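Local coordinates for seryl-tRNA synthetase, cytoplasmic (Candida albicans, PDB 3QO8), which catalyses the two-step attachment of serine to tRNA(Ser), activating serine with ATP to seryl-adenylate before transfer to the acceptor end of the tRNA, at residues R176-R181 with F293-F298; E229-V234 with L243-E248; A297-E302 with S406-T411. All blocks are in the same frame, centred on the assembly; numbering follows the deposited sequence.

Contact 1 (R176-R181 with F293-F298); sequences RGYFLR and FRVHAF. With SSA (5'-O-(N-(L-seryl)-sulfamoyl)adenosine), chain B.
Arg176 crosses the His296 ring at about a right angle and runs side by side with Arg294 at the adenine end of the active site. Its CB meets His296 CD2 and its CG comes to His296 NE2. CD sits over the face of the imidazole, a CH-pi contact of 4.0 Å from Arg176 CD to the ring centroid, and also nears Arg294 O. The chain is extended from CG to NE, which lies near both His296 NE2 and Arg294 O. CZ follows beside Arg294 CD, and Arg176 NH2 donates to Arg294 O at 3.0 Å, a bent bond (132°) from above the carbonyl plane. Arg294 CG packs over one guanidinium face, while the carbonyls of Ser284 and Lys287 hold Arg176 NH1. A water joins Arg176 O to His296 N. Tyr178 OH donates to Ala297 O at 2.6 Å, and its ring touches Val295 CG1. Val295 reads the adenine edge: its N donates to SSA N1 at 2.9 Å, and its O accepts from SSA N6. Residues 293-298 end the motif 2 loop and enter strand 297-307; strand 179-181 pairs with 164-165 and, through Leu180 and Arg181, with a strand of the second subunit.

Contact 2 (E229-V234 with L243-E248); sequences EELYKV and LIATSE. With SSA (5'-O-(N-(L-seryl)-sulfamoyl)adenosine), chain B.
Leu243 fits between Tyr232 and Val234 and contributes the largest share of this buried contact. Val234 CG2 approaches Leu243 CG to 3.5 Å, the two side chains crossing at about a right angle, and Leu243 CD1 rests on Tyr232 CB. The backbones join beside them: Leu243 N donates to Tyr232 O at 3.0 Å. A water stands in for the second bond of the same pair, accepting from Tyr232 N and donating to Leu243 O. One residue before Tyr232, Leu231 CD2 packs on Leu243 O and on Ala245 CB, the latter at 3.8 Å. The same methyl of Ala245 faces the carboxylate of Glu230, whose CD lies 3.4 Å from Ala245 CB. With CG anti to the backbone N (chi1 -164°) and the chain extended beyond it, Glu230 reaches Ala245 with its carboxylate; Gln226 NE2 donates to its OE1.

The second shell fixes the loop that follows. Ala245 N donates to Gln249 OE1, and Ala245 O accepts from Arg279 NE. Strand 233-236 pairs with 239-243 as a beta hairpin, and Lys233 continues the sheet into an antiparallel ladder with the second subunit.

Beyond Ala245 the chain turns into helix 248-252. Thr246 OG1 accepts from Glu248 N at 3.0 Å, a capping bond that ties the helix start to the serine site. The same oxygen accepts from the seryl amino group, SSA N10, again at 3.0 Å. Glu248 has two conformers; in the one described here its OE1 accepts from SSA N10 at 2.8 Å and Gln377 holds its OE2. An alpha-amino group met by Thr246 OG1 and the carboxylates of Glu248 and Glu302 is probably bound as ammonium, consistent with recognition of serine by the TXE loop, here Thr246-Ser247-Glu248.

Contact 3 (A297-E302 with S406-T411); sequences AFEKIE and SATERT. With SSA (5'-O-(N-(L-seryl)-sulfamoyl)adenosine), chain B.
Two acid side chains meet here: Glu299 OE1 and Glu409 OE2 are 2.6 Å apart, so one of the groups probably holds a proton. The pair lies where strand 297-307 of the class II synthetase antiparallel sheet meets the motif 3 strand-helix unit, strand 406-407 running directly into helix 408-419. Both side chains bend at chi2 (67° in Glu299, 84° in Glu409), and their carboxylate planes stand 74° apart. Asn188 ND2 and Gln208 of the second subunit donate to Glu299 OE1, and Ser276 OG bonds to OE2. Glu409 OE1 in turn accepts from Glu299 N at 2.9 Å on its syn side.

The strands pair in antiparallel fashion. Ile301 and Ser406 form the hydrogen-bonded pair, Ile301 N to Ser406 O at 2.9 Å and Ser406 N to Ile301 O at 3.1 Å. Lys300 and Ala407 follow as the non-hydrogen-bonded pair, and then Thr408 N, in the first helical turn, donates to Glu299 O. Ala407, at the N-cap position, sends its O back to Thr411, which donates from both N and OG1.

The Lys300-Ala407 face borders the bound analogue. Ala407 CB touches the ribose. The adenine lies between the Phe298 ring, which has SSA N3 over its centre, and the Arg410 guanidinium on the opposite face, where SSA C2' is offset toward the rim of the guanidinium. At the serine end, Lys300 NZ bonds to Thr246 OG1 and forms a salt bridge with Glu302 OE1, met from above the carboxylate plane. Glu302 OE1 accepts from the seryl hydroxyl, SSA OG, at 2.7 Å, and its OE2 accepts from SSA N10 at 2.7 Å.

Overall arrangement
All three contacts touch the seryl-sulfamoyl adenosine. Contact 1 holds the adenine, contact 2 the seryl amino group, and contact 3 borders the analogue from adenine to serine. Contacts 1 and 3 share Ala297 and Phe298, and their centres are about 11 Å apart; Phe293 O and Arg410 NE, 2.9 Å apart, link them again beside the adenine. Contact 2 joins contact 3 at the serine end, where Thr246 OG1 lies 2.8 Å from Lys300 NZ, with centres about 14 Å apart. Contacts 1 and 2, about 15 Å apart between centres, meet where His296 packs on Tyr232, and both reach the second subunit.

Contact 1 (R176-R181 with F293-F298)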
loop_
_atom_site.group_PDB
_atom_site.type_symbol
_atom_site.label_atom_id
_atom_site.label_comp_id
_atom_site.label_asym_id
_atom_site.label_seq_id
_atom_site.Cartn_x
_atom_site.Cartn_y
_atom_site.Cartn_z
ATOM N N ARG A 176 -0.682 -14.363 -7.723
ATOM C CA ARG A 176 0.476 -13.898 -6.953
ATOM C C ARG A 176 0.126 -13.332 -5.570
ATOM O O ARG A 176 1.023 -12.922 -4.833
ATOM C CB ARG A 176 1.321 -12.883 -7.733
ATOM C CG ARG A 176 1.684 -13.333 -9.151
ATOM C CD ARG A 176 2.632 -12.332 -9.785
ATOM N NE ARG A 176 2.934 -12.634 -11.189
ATOM C CZ ARG A 176 3.903 -13.451 -11.585
ATOM N NH1 ARG A 176 4.109 -13.655 -12.884
ATOM N NH2 ARG A 176 4.663 -14.074 -10.687
ATOM N N GLY A 177 -1.153 -13.322 -5.212
ATOM C CA GLY A 177 -1.549 -12.790 -3.911
ATOM C C GLY A 177 -1.030 -13.644 -2.775
ATOM O O GLY A 177 -0.950 -14.849 -2.921
ATOM N N TYR A 178 -0.698 -13.039 -1.632
ATOM C CA TYR A 178 -0.198 -13.818 -0.499
ATOM C C TYR A 178 -0.418 -13.119 0.827
ATOM O O TYR A 178 -0.481 -11.886 0.888
ATOM C CB TYR A 178 1.306 -14.101 -0.639
ATOM C CG TYR A 178 2.166 -12.848 -0.625
ATOM C CD1 TYR A 178 2.833 -12.445 0.529
ATOM C CD2 TYR A 178 2.306 -12.068 -1.770
ATOM C CE1 TYR A 178 3.620 -11.294 0.538
ATOM C CE2 TYR A 178 3.091 -10.924 -1.768
ATOM C CZ TYR A 178 3.744 -10.543 -0.616
ATOM O OH TYR A 178 4.531 -9.410 -0.628
ATOM N N PHE A 179 -0.529 -13.925 1.879
ATOM C CA PHE A 179 -0.373 -13.450 3.252
ATOM C C PHE A 179 0.990 -13.938 3.712
ATOM O O PHE A 179 1.402 -15.027 3.322
ATOM C CB PHE A 179 -1.393 -14.114 4.168
ATOM C CG PHE A 179 -2.813 -13.664 3.960
ATOM C CD1 PHE A 179 -3.447 -12.875 4.920
ATOM C CD2 PHE A 179 -3.530 -14.061 2.836
ATOM C CE1 PHE A 179 -4.765 -12.469 4.752
ATOM C CE2 PHE A 179 -4.847 -13.660 2.657
ATOM C CZ PHE A 179 -5.472 -12.859 3.619
ATOM N N LEU A 180 1.680 -13.169 4.555
ATOM C CA LEU A 180 2.824 -13.718 5.285
ATOM C C LEU A 180 2.325 -14.178 6.646
ATOM O O LEU A 180 1.399 -13.577 7.189
ATOM C CB LEU A 180 3.926 -12.667 5.452
ATOM C CG LEU A 180 4.545 -12.182 4.140
ATOM C CD1 LEU A 180 5.547 -11.076 4.442
ATOM C CD2 LEU A 180 5.228 -13.341 3.388
ATOM N N ARG A 181 2.916 -15.242 7.196
ATOM C CA ARG A 181 2.445 -15.810 8.468
ATOM C C ARG A 181 3.606 -16.092 9.406
ATOM O O ARG A 181 4.678 -16.505 8.952
ATOM C CB ARG A 181 1.763 -17.170 8.237
ATOM C CG ARG A 181 0.406 -17.154 7.608
ATOM C CD ARG A 181 -0.056 -18.596 7.336
ATOM N NE ARG A 181 0.101 -19.447 8.518
ATOM C CZ ARG A 181 -0.843 -19.672 9.431
ATOM N NH1 ARG A 181 -2.052 -19.116 9.321
ATOM N NH2 ARG A 181 -0.578 -20.465 10.457
ATOM N N PHE A 293 8.751 -14.526 -4.821
ATOM C CA PHE A 293 9.912 -14.053 -5.559
ATOM C C PHE A 293 9.512 -12.944 -6.504
ATOM O O PHE A 293 10.198 -11.936 -6.610
ATOM C CB PHE A 293 10.572 -15.202 -6.349
ATOM C CG PHE A 293 11.757 -14.760 -7.179
ATOM C CD1 PHE A 293 13.043 -14.818 -6.661
ATOM C CD2 PHE A 293 11.578 -14.264 -8.459
ATOM C CE1 PHE A 293 14.134 -14.408 -7.419
ATOM C CE2 PHE A 293 12.659 -13.847 -9.218
ATOM C CZ PHE A 293 13.943 -13.918 -8.692
ATOM N N ARG A 294 8.405 -13.143 -7.210
ATOM C CA ARG A 294 7.898 -12.136 -8.121
ATOM C C ARG A 294 6.424 -11.946 -7.838
ATOM O O ARG A 294 5.609 -12.803 -8.192
ATOM C CB ARG A 294 8.072 -12.556 -9.591
ATOM C CG ARG A 294 7.540 -11.492 -10.545
ATOM C CD ARG A 294 7.690 -11.874 -12.024
ATOM N NE ARG A 294 9.088 -12.010 -12.394
ATOM C CZ ARG A 294 9.909 -10.988 -12.621
ATOM N NH1 ARG A 294 9.465 -9.738 -12.518
ATOM N NH2 ARG A 294 11.176 -11.216 -12.952
ATOM N N VAL A 295 6.089 -10.834 -7.186
ATOM C CA VAL A 295 4.723 -10.596 -6.718
ATOM C C VAL A 295 4.255 -9.208 -7.120
ATOM O O VAL A 295 5.016 -8.447 -7.708
ATOM C CB VAL A 295 4.632 -10.752 -5.187
ATOM C CG1 VAL A 295 4.748 -12.235 -4.789
ATOM C CG2 VAL A 295 5.722 -9.910 -4.505
ATOM N N HIS A 296 2.997 -8.878 -6.815
ATOM C CA HIS A 296 2.434 -7.577 -7.200
ATOM C C HIS A 296 2.661 -6.500 -6.134
ATOM O O HIS A 296 2.529 -5.318 -6.419
ATOM C CB HIS A 296 0.928 -7.687 -7.483
ATOM C CG HIS A 296 0.605 -8.480 -8.714
ATOM N ND1 HIS A 296 0.984 -8.079 -9.980
ATOM C CD2 HIS A 296 -0.047 -9.656 -8.871
ATOM C CE1 HIS A 296 0.587 -8.981 -10.863
ATOM N NE2 HIS A 296 -0.046 -9.942 -10.217
ATOM N N ALA A 297 2.984 -6.920 -4.914
ATOM C CA ALA A 297 3.190 -6.003 -3.782
ATOM C C ALA A 297 4.338 -6.543 -2.956
ATOM O O ALA A 297 4.363 -7.733 -2.634
ATOM C CB ALA A 297 1.908 -5.908 -2.910
ATOM N N PHE A 298 5.315 -5.699 -2.651
ATOM C CA PHE A 298 6.462 -6.133 -1.854
ATOM C C PHE A 298 7.069 -4.934 -1.151
ATOM O O PHE A 298 6.796 -3.788 -1.533
ATOM C CB PHE A 298 7.511 -6.878 -2.725
ATOM C CG PHE A 298 8.130 -6.032 -3.814
ATOM C CD1 PHE A 298 9.312 -5.343 -3.592
ATOM C CD2 PHE A 298 7.528 -5.935 -5.064
ATOM C CE1 PHE A 298 9.890 -4.568 -4.608
ATOM C CE2 PHE A 298 8.074 -5.153 -6.066
ATOM C CZ PHE A 298 9.261 -4.473 -5.851
HETATM N N10 SSA B . 14.520 1.879 -7.597
HETATM C CA SSA B . 15.246 0.830 -8.310
HETATM C CB SSA B . 16.345 0.255 -7.416
HETATM O OG SSA B . 15.770 -0.513 -6.341
HETATM C C9 SSA B . 14.305 -0.261 -8.736
HETATM O O9 SSA B . 13.129 -0.263 -8.394
HETATM N N8 SSA B . 14.829 -1.218 -9.496
HETATM S S1 SSA B . 14.081 -2.603 -9.794
HETATM O O1S SSA B . 12.943 -2.456 -10.655
HETATM O O2S SSA B . 15.020 -3.502 -10.378
HETATM O "O5'" SSA B . 13.629 -3.238 -8.465
HETATM C "C5'" SSA B . 14.539 -3.422 -7.395
HETATM C "C4'" SSA B . 14.397 -4.846 -6.849
HETATM O "O4'" SSA B . 13.079 -5.136 -6.369
HETATM C "C3'" SSA B . 14.660 -5.925 -7.877
HETATM O "O3'" SSA B . 16.073 -6.077 -8.077
HETATM C "C2'" SSA B . 14.004 -7.127 -7.207
HETATM O "O2'" SSA B . 14.865 -7.663 -6.184
HETATM C "C1'" SSA B . 12.783 -6.519 -6.517
HETATM N N9 SSA B . 11.583 -6.678 -7.364
HETATM C C8 SSA B . 11.330 -6.066 -8.532
HETATM N N7 SSA B . 10.135 -6.494 -8.994
HETATM C C5 SSA B . 9.648 -7.370 -8.095
HETATM C C6 SSA B . 8.481 -8.107 -8.025
HETATM N N6 SSA B . 7.577 -8.001 -9.022
HETATM N N1 SSA B . 8.271 -8.918 -6.962
HETATM C C2 SSA B . 9.181 -9.010 -5.985
HETATM N N3 SSA B . 10.315 -8.298 -6.021
HETATM C C4 SSA B . 10.569 -7.487 -7.074
HETATM O O HOH W 1 1.251 -10.161 -4.959
#

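Contact 2 (E229-V234 with L243-E248)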
loop_
_atom_site.group_PDB
_atom_site.type_symbol
_atom_site.label_atom_id
_atom_site.label_comp_id
_atom_site.label_asym_id
_atom_site.label_seq_id
_atom_site.Cartn_x
_atom_site.Cartn_y
_atom_site.Cartn_z
ATOM N N GLU A 229 2.580 -0.882 -18.385
ATOM C CA GLU A 229 2.508 -2.249 -17.883
ATOM C C GLU A 229 3.005 -2.414 -16.454
ATOM O O GLU A 229 3.143 -3.541 -15.970
ATOM C CB GLU A 229 3.271 -3.200 -18.812
ATOM C CG GLU A 229 4.752 -2.891 -18.955
ATOM C CD GLU A 229 5.434 -3.775 -19.988
ATOM O OE1 GLU A 229 4.723 -4.516 -20.703
ATOM O OE2 GLU A 229 6.679 -3.729 -20.082
ATOM N N GLU A 230 3.285 -1.304 -15.778
ATOM C CA GLU A 230 3.819 -1.401 -14.422
ATOM C C GLU A 230 2.880 -0.845 -13.356
ATOM O O GLU A 230 2.637 -1.509 -12.347
ATOM C CB GLU A 230 5.209 -0.749 -14.314
ATOM C CG GLU A 230 5.988 -1.136 -13.050
ATOM C CD GLU A 230 7.265 -0.311 -12.849
ATOM O OE1 GLU A 230 7.243 0.914 -13.129
ATOM O OE2 GLU A 230 8.291 -0.884 -12.405
ATOM N N LEU A 231 2.343 0.357 -13.577
ATOM C CA LEU A 231 1.714 1.104 -12.480
ATOM C C LEU A 231 0.220 0.879 -12.323
ATOM O O LEU A 231 -0.534 0.913 -13.295
ATOM C CB LEU A 231 1.978 2.604 -12.622
ATOM C CG LEU A 231 3.445 3.026 -12.594
ATOM C CD1 LEU A 231 3.547 4.528 -12.790
ATOM C CD2 LEU A 231 4.094 2.600 -11.282
ATOM N N TYR A 232 -0.206 0.670 -11.081
ATOM C CA TYR A 232 -1.615 0.574 -10.787
ATOM C C TYR A 232 -2.141 1.983 -10.661
ATOM O O TYR A 232 -1.531 2.823 -9.994
ATOM C CB TYR A 232 -1.850 -0.112 -9.445
ATOM C CG TYR A 232 -1.630 -1.602 -9.430
ATOM C CD1 TYR A 232 -2.655 -2.475 -9.762
ATOM C CD2 TYR A 232 -0.406 -2.129 -9.057
ATOM C CE1 TYR A 232 -2.467 -3.839 -9.735
ATOM C CE2 TYR A 232 -0.200 -3.494 -9.020
ATOM C CZ TYR A 232 -1.236 -4.342 -9.358
ATOM O OH TYR A 232 -1.033 -5.697 -9.320
ATOM N N LYS A 233 -3.287 2.238 -11.267
ATOM C CA LYS A 233 -3.954 3.519 -11.089
ATOM C C LYS A 233 -4.926 3.449 -9.897
ATOM O O LYS A 233 -5.545 2.417 -9.647
ATOM C CB LYS A 233 -4.672 3.906 -12.386
ATOM C CG LYS A 233 -5.217 5.326 -12.408
ATOM C CD LYS A 233 -5.857 5.661 -13.748
ATOM C CE LYS A 233 -4.820 5.722 -14.856
ATOM N NZ LYS A 233 -5.434 6.017 -16.187
ATOM N N VAL A 234 -5.035 4.544 -9.147
ATOM C CA VAL A 234 -5.917 4.602 -7.994
ATOM C C VAL A 234 -7.067 5.557 -8.297
ATOM O O VAL A 234 -6.834 6.663 -8.764
ATOM C CB VAL A 234 -5.142 5.093 -6.747
ATOM C CG1 VAL A 234 -6.073 5.352 -5.604
ATOM C CG2 VAL A 234 -4.082 4.065 -6.345
ATOM N N LEU A 243 -0.225 4.194 -7.656
ATOM C CA LEU A 243 0.593 3.509 -6.664
ATOM C C LEU A 243 2.036 3.439 -7.158
ATOM O O LEU A 243 2.282 3.229 -8.353
ATOM C CB LEU A 243 0.053 2.100 -6.421
ATOM C CG LEU A 243 -1.254 2.060 -5.619
ATOM C CD1 LEU A 243 -1.750 0.620 -5.537
ATOM C CD2 LEU A 243 -1.029 2.629 -4.223
ATOM N N ILE A 244 2.993 3.610 -6.253
ATOM C CA ILE A 244 4.401 3.615 -6.642
ATOM C C ILE A 244 4.929 2.205 -6.884
ATOM O O ILE A 244 4.474 1.261 -6.247
ATOM C CB ILE A 244 5.283 4.334 -5.588
ATOM C CG1 ILE A 244 5.371 3.520 -4.286
ATOM C CG2 ILE A 244 4.751 5.786 -5.348
ATOM C CD1 ILE A 244 6.297 4.134 -3.210
ATOM N N ALA A 245 5.877 2.078 -7.821
ATOM C CA ALA A 245 6.559 0.819 -8.100
ATOM C C ALA A 245 7.801 0.672 -7.233
ATOM O O ALA A 245 8.339 -0.424 -7.077
ATOM C CB ALA A 245 6.947 0.745 -9.608
ATOM N N THR A 246 8.254 1.785 -6.658
ATOM C CA THR A 246 9.490 1.803 -5.877
ATOM C C THR A 246 9.570 3.148 -5.179
ATOM O O THR A 246 9.114 4.153 -5.726
ATOM C CB THR A 246 10.760 1.614 -6.788
ATOM O OG1 THR A 246 11.921 2.107 -6.109
ATOM C CG2 THR A 246 10.614 2.379 -8.096
ATOM N N SER A 247 10.139 3.177 -3.975
ATOM C CA SER A 247 10.282 4.446 -3.264
ATOM C C SER A 247 11.170 5.440 -4.014
ATOM O O SER A 247 11.174 6.635 -3.709
ATOM C CB SER A 247 10.748 4.252 -1.810
ATOM O OG SER A 247 12.029 3.631 -1.739
ATOM N N GLU A 248 11.918 4.933 -4.993
ATOM C CA GLU A 248 12.711 5.777 -5.879
ATOM C C GLU A 248 11.849 6.903 -6.442
ATOM O O GLU A 248 12.274 8.051 -6.532
ATOM C CB GLU A 248 13.286 4.948 -7.035
ATOM C CG GLU A 248 14.115 5.749 -8.028
ATOM C CD GLU A 248 14.230 5.088 -9.411
ATOM O OE1 GLU A 248 14.201 3.833 -9.518
ATOM O OE2 GLU A 248 14.342 5.848 -10.400
HETATM N N10 SSA B . 14.520 1.879 -7.597
HETATM C CA SSA B . 15.246 0.830 -8.310
HETATM C CB SSA B . 16.345 0.255 -7.416
HETATM O OG SSA B . 15.770 -0.513 -6.341
HETATM C C9 SSA B . 14.305 -0.261 -8.736
HETATM O O9 SSA B . 13.129 -0.263 -8.394
HETATM N N8 SSA B . 14.829 -1.218 -9.496
HETATM S S1 SSA B . 14.081 -2.603 -9.794
HETATM O O1S SSA B . 12.943 -2.456 -10.655
HETATM O O2S SSA B . 15.020 -3.502 -10.378
HETATM O "O5'" SSA B . 13.629 -3.238 -8.465
HETATM C "C5'" SSA B . 14.539 -3.422 -7.395
HETATM C "C4'" SSA B . 14.397 -4.846 -6.849
HETATM O "O4'" SSA B . 13.079 -5.136 -6.369
HETATM C "C3'" SSA B . 14.660 -5.925 -7.877
HETATM O "O3'" SSA B . 16.073 -6.077 -8.077
HETATM C "C2'" SSA B . 14.004 -7.127 -7.207
HETATM O "O2'" SSA B . 14.865 -7.663 -6.184
HETATM C "C1'" SSA B . 12.783 -6.519 -6.517
HETATM N N9 SSA B . 11.583 -6.678 -7.364
HETATM C C8 SSA B . 11.330 -6.066 -8.532
HETATM N N7 SSA B . 10.135 -6.494 -8.994
HETATM C C5 SSA B . 9.648 -7.370 -8.095
HETATM C C6 SSA B . 8.481 -8.107 -8.025
HETATM N N6 SSA B . 7.577 -8.001 -9.022
HETATM N N1 SSA B . 8.271 -8.918 -6.962
HETATM C C2 SSA B . 9.181 -9.010 -5.985
HETATM N N3 SSA B . 10.315 -8.298 -6.021
HETATM C C4 SSA B . 10.569 -7.487 -7.074
HETATM O O HOH W 2 1.921 0.634 -9.089
#

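Contact 3 (A297-E302 with S406-T411)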
loop_
_atom_site.group_PDB
_atom_site.type_symbol
_atom_site.label_atom_id
_atom_site.label_comp_id
_atom_site.label_asym_id
_atom_site.label_seq_id
_atom_site.Cartn_x
_atom_site.Cartn_y
_atom_site.Cartn_z
ATOM N N ALA A 297 2.984 -6.920 -4.914
ATOM C CA ALA A 297 3.190 -6.003 -3.782
ATOM C C ALA A 297 4.338 -6.543 -2.956
ATOM O O ALA A 297 4.363 -7.733 -2.634
ATOM C CB ALA A 297 1.908 -5.908 -2.910
ATOM N N PHE A 298 5.315 -5.699 -2.651
ATOM C CA PHE A 298 6.462 -6.133 -1.854
ATOM C C PHE A 298 7.069 -4.934 -1.151
ATOM O O PHE A 298 6.796 -3.788 -1.533
ATOM C CB PHE A 298 7.511 -6.878 -2.725
ATOM C CG PHE A 298 8.130 -6.032 -3.814
ATOM C CD1 PHE A 298 9.312 -5.343 -3.592
ATOM C CD2 PHE A 298 7.528 -5.935 -5.064
ATOM C CE1 PHE A 298 9.890 -4.568 -4.608
ATOM C CE2 PHE A 298 8.074 -5.153 -6.066
ATOM C CZ PHE A 298 9.261 -4.473 -5.851
ATOM N N GLU A 299 7.849 -5.186 -0.103
ATOM C CA GLU A 299 8.565 -4.102 0.581
ATOM C C GLU A 299 10.003 -3.970 0.081
ATOM O O GLU A 299 10.610 -4.951 -0.339
ATOM C CB GLU A 299 8.557 -4.311 2.100
ATOM C CG GLU A 299 7.165 -4.049 2.745
ATOM C CD GLU A 299 6.134 -5.081 2.320
ATOM O OE1 GLU A 299 6.303 -6.266 2.671
ATOM O OE2 GLU A 299 5.157 -4.710 1.638
ATOM N N LYS A 300 10.550 -2.759 0.139
ATOM C CA LYS A 300 11.911 -2.542 -0.338
ATOM C C LYS A 300 12.573 -1.411 0.435
ATOM O O LYS A 300 11.997 -0.322 0.590
ATOM C CB LYS A 300 11.923 -2.242 -1.851
ATOM C CG LYS A 300 13.349 -2.024 -2.440
ATOM C CD LYS A 300 13.364 -2.039 -4.001
ATOM C CE LYS A 300 12.375 -1.018 -4.608
ATOM N NZ LYS A 300 12.522 0.347 -4.021
ATOM N N ILE A 301 13.767 -1.692 0.942
ATOM C CA ILE A 301 14.674 -0.666 1.421
ATOM C C ILE A 301 15.548 -0.218 0.248
ATOM O O ILE A 301 16.257 -1.022 -0.360
ATOM C CB ILE A 301 15.560 -1.168 2.579
ATOM C CG1 ILE A 301 14.682 -1.701 3.726
ATOM C CG2 ILE A 301 16.494 -0.048 3.052
ATOM C CD1 ILE A 301 13.588 -0.724 4.166
ATOM N N GLU A 302 15.492 1.080 -0.033
ATOM C CA GLU A 302 16.077 1.702 -1.206
ATOM C C GLU A 302 17.189 2.668 -0.786
ATOM O O GLU A 302 17.035 3.414 0.184
ATOM C CB GLU A 302 14.972 2.521 -1.902
ATOM C CG GLU A 302 15.415 3.266 -3.158
ATOM C CD GLU A 302 15.582 2.341 -4.360
ATOM O OE1 GLU A 302 15.458 1.106 -4.181
ATOM O OE2 GLU A 302 15.823 2.851 -5.487
ATOM N N SER A 406 17.558 -3.828 -0.119
ATOM C CA SER A 406 16.885 -5.128 -0.065
ATOM C C SER A 406 15.416 -5.042 -0.433
ATOM O O SER A 406 14.652 -4.339 0.227
ATOM C CB SER A 406 17.021 -5.775 1.316
ATOM O OG SER A 406 16.317 -7.017 1.371
ATOM N N ALA A 407 15.037 -5.734 -1.505
ATOM C CA ALA A 407 13.638 -6.034 -1.763
ATOM C C ALA A 407 13.343 -7.226 -0.869
ATOM O O ALA A 407 13.868 -8.317 -1.086
ATOM C CB ALA A 407 13.431 -6.385 -3.219
ATOM N N THR A 408 12.545 -7.022 0.173
ATOM C CA THR A 408 12.601 -7.950 1.299
ATOM C C THR A 408 12.014 -9.344 1.013
ATOM O O THR A 408 12.598 -10.359 1.406
ATOM C CB THR A 408 11.979 -7.334 2.586
ATOM O OG1 THR A 408 10.609 -7.010 2.340
ATOM C CG2 THR A 408 12.722 -6.029 2.969
ATOM N N GLU A 409 10.860 -9.403 0.364
ATOM C CA GLU A 409 10.268 -10.710 0.073
ATOM C C GLU A 409 11.217 -11.533 -0.825
ATOM O O GLU A 409 11.416 -12.729 -0.594
ATOM C CB GLU A 409 8.887 -10.578 -0.576
ATOM C CG GLU A 409 7.725 -10.343 0.455
ATOM C CD GLU A 409 7.538 -8.879 0.859
ATOM O OE1 GLU A 409 8.284 -8.013 0.371
ATOM O OE2 GLU A 409 6.635 -8.597 1.688
ATOM N N ARG A 410 11.802 -10.901 -1.840
ATOM C CA ARG A 410 12.725 -11.638 -2.718
ATOM C C ARG A 410 14.015 -12.014 -1.990
ATOM O O ARG A 410 14.570 -13.103 -2.187
ATOM C CB ARG A 410 13.028 -10.887 -4.023
ATOM C CG ARG A 410 13.872 -11.742 -4.986
ATOM C CD ARG A 410 14.110 -11.069 -6.343
ATOM N NE ARG A 410 12.860 -10.940 -7.082
ATOM C CZ ARG A 410 12.788 -10.526 -8.340
ATOM N NH1 ARG A 410 13.905 -10.228 -9.005
ATOM N NH2 ARG A 410 11.604 -10.434 -8.933
ATOM N N THR A 411 14.489 -11.124 -1.122
ATOM C CA THR A 411 15.636 -11.447 -0.289
ATOM C C THR A 411 15.331 -12.626 0.637
ATOM O O THR A 411 16.182 -13.462 0.873
ATOM C CB THR A 411 16.110 -10.226 0.524
ATOM O OG1 THR A 411 16.613 -9.245 -0.388
ATOM C CG2 THR A 411 17.221 -10.616 1.490
HETATM N N10 SSA B . 14.520 1.879 -7.597
HETATM C CA SSA B . 15.246 0.830 -8.310
HETATM C CB SSA B . 16.345 0.255 -7.416
HETATM O OG SSA B . 15.770 -0.513 -6.341
HETATM C C9 SSA B . 14.305 -0.261 -8.736
HETATM O O9 SSA B . 13.129 -0.263 -8.394
HETATM N N8 SSA B . 14.829 -1.218 -9.496
HETATM S S1 SSA B . 14.081 -2.603 -9.794
HETATM O O1S SSA B . 12.943 -2.456 -10.655
HETATM O O2S SSA B . 15.020 -3.502 -10.378
HETATM O "O5'" SSA B . 13.629 -3.238 -8.465
HETATM C "C5'" SSA B . 14.539 -3.422 -7.395
HETATM C "C4'" SSA B . 14.397 -4.846 -6.849
HETATM O "O4'" SSA B . 13.079 -5.136 -6.369
HETATM C "C3'" SSA B . 14.660 -5.925 -7.877
HETATM O "O3'" SSA B . 16.073 -6.077 -8.077
HETATM C "C2'" SSA B . 14.004 -7.127 -7.207
HETATM O "O2'" SSA B . 14.865 -7.663 -6.184
HETATM C "C1'" SSA B . 12.783 -6.519 -6.517
HETATM N N9 SSA B . 11.583 -6.678 -7.364
HETATM C C8 SSA B . 11.330 -6.066 -8.532
HETATM N N7 SSA B . 10.135 -6.494 -8.994
HETATM C C5 SSA B . 9.648 -7.370 -8.095
HETATM C C6 SSA B . 8.481 -8.107 -8.025
HETATM N N6 SSA B . 7.577 -8.001 -9.022
HETATM N N1 SSA B . 8.271 -8.918 -6.962
HETATM C C2 SSA B . 9.181 -9.010 -5.985
HETATM N N3 SSA B . 10.315 -8.298 -6.021
HETATM C C4 SSA B . 10.569 -7.487 -7.074
#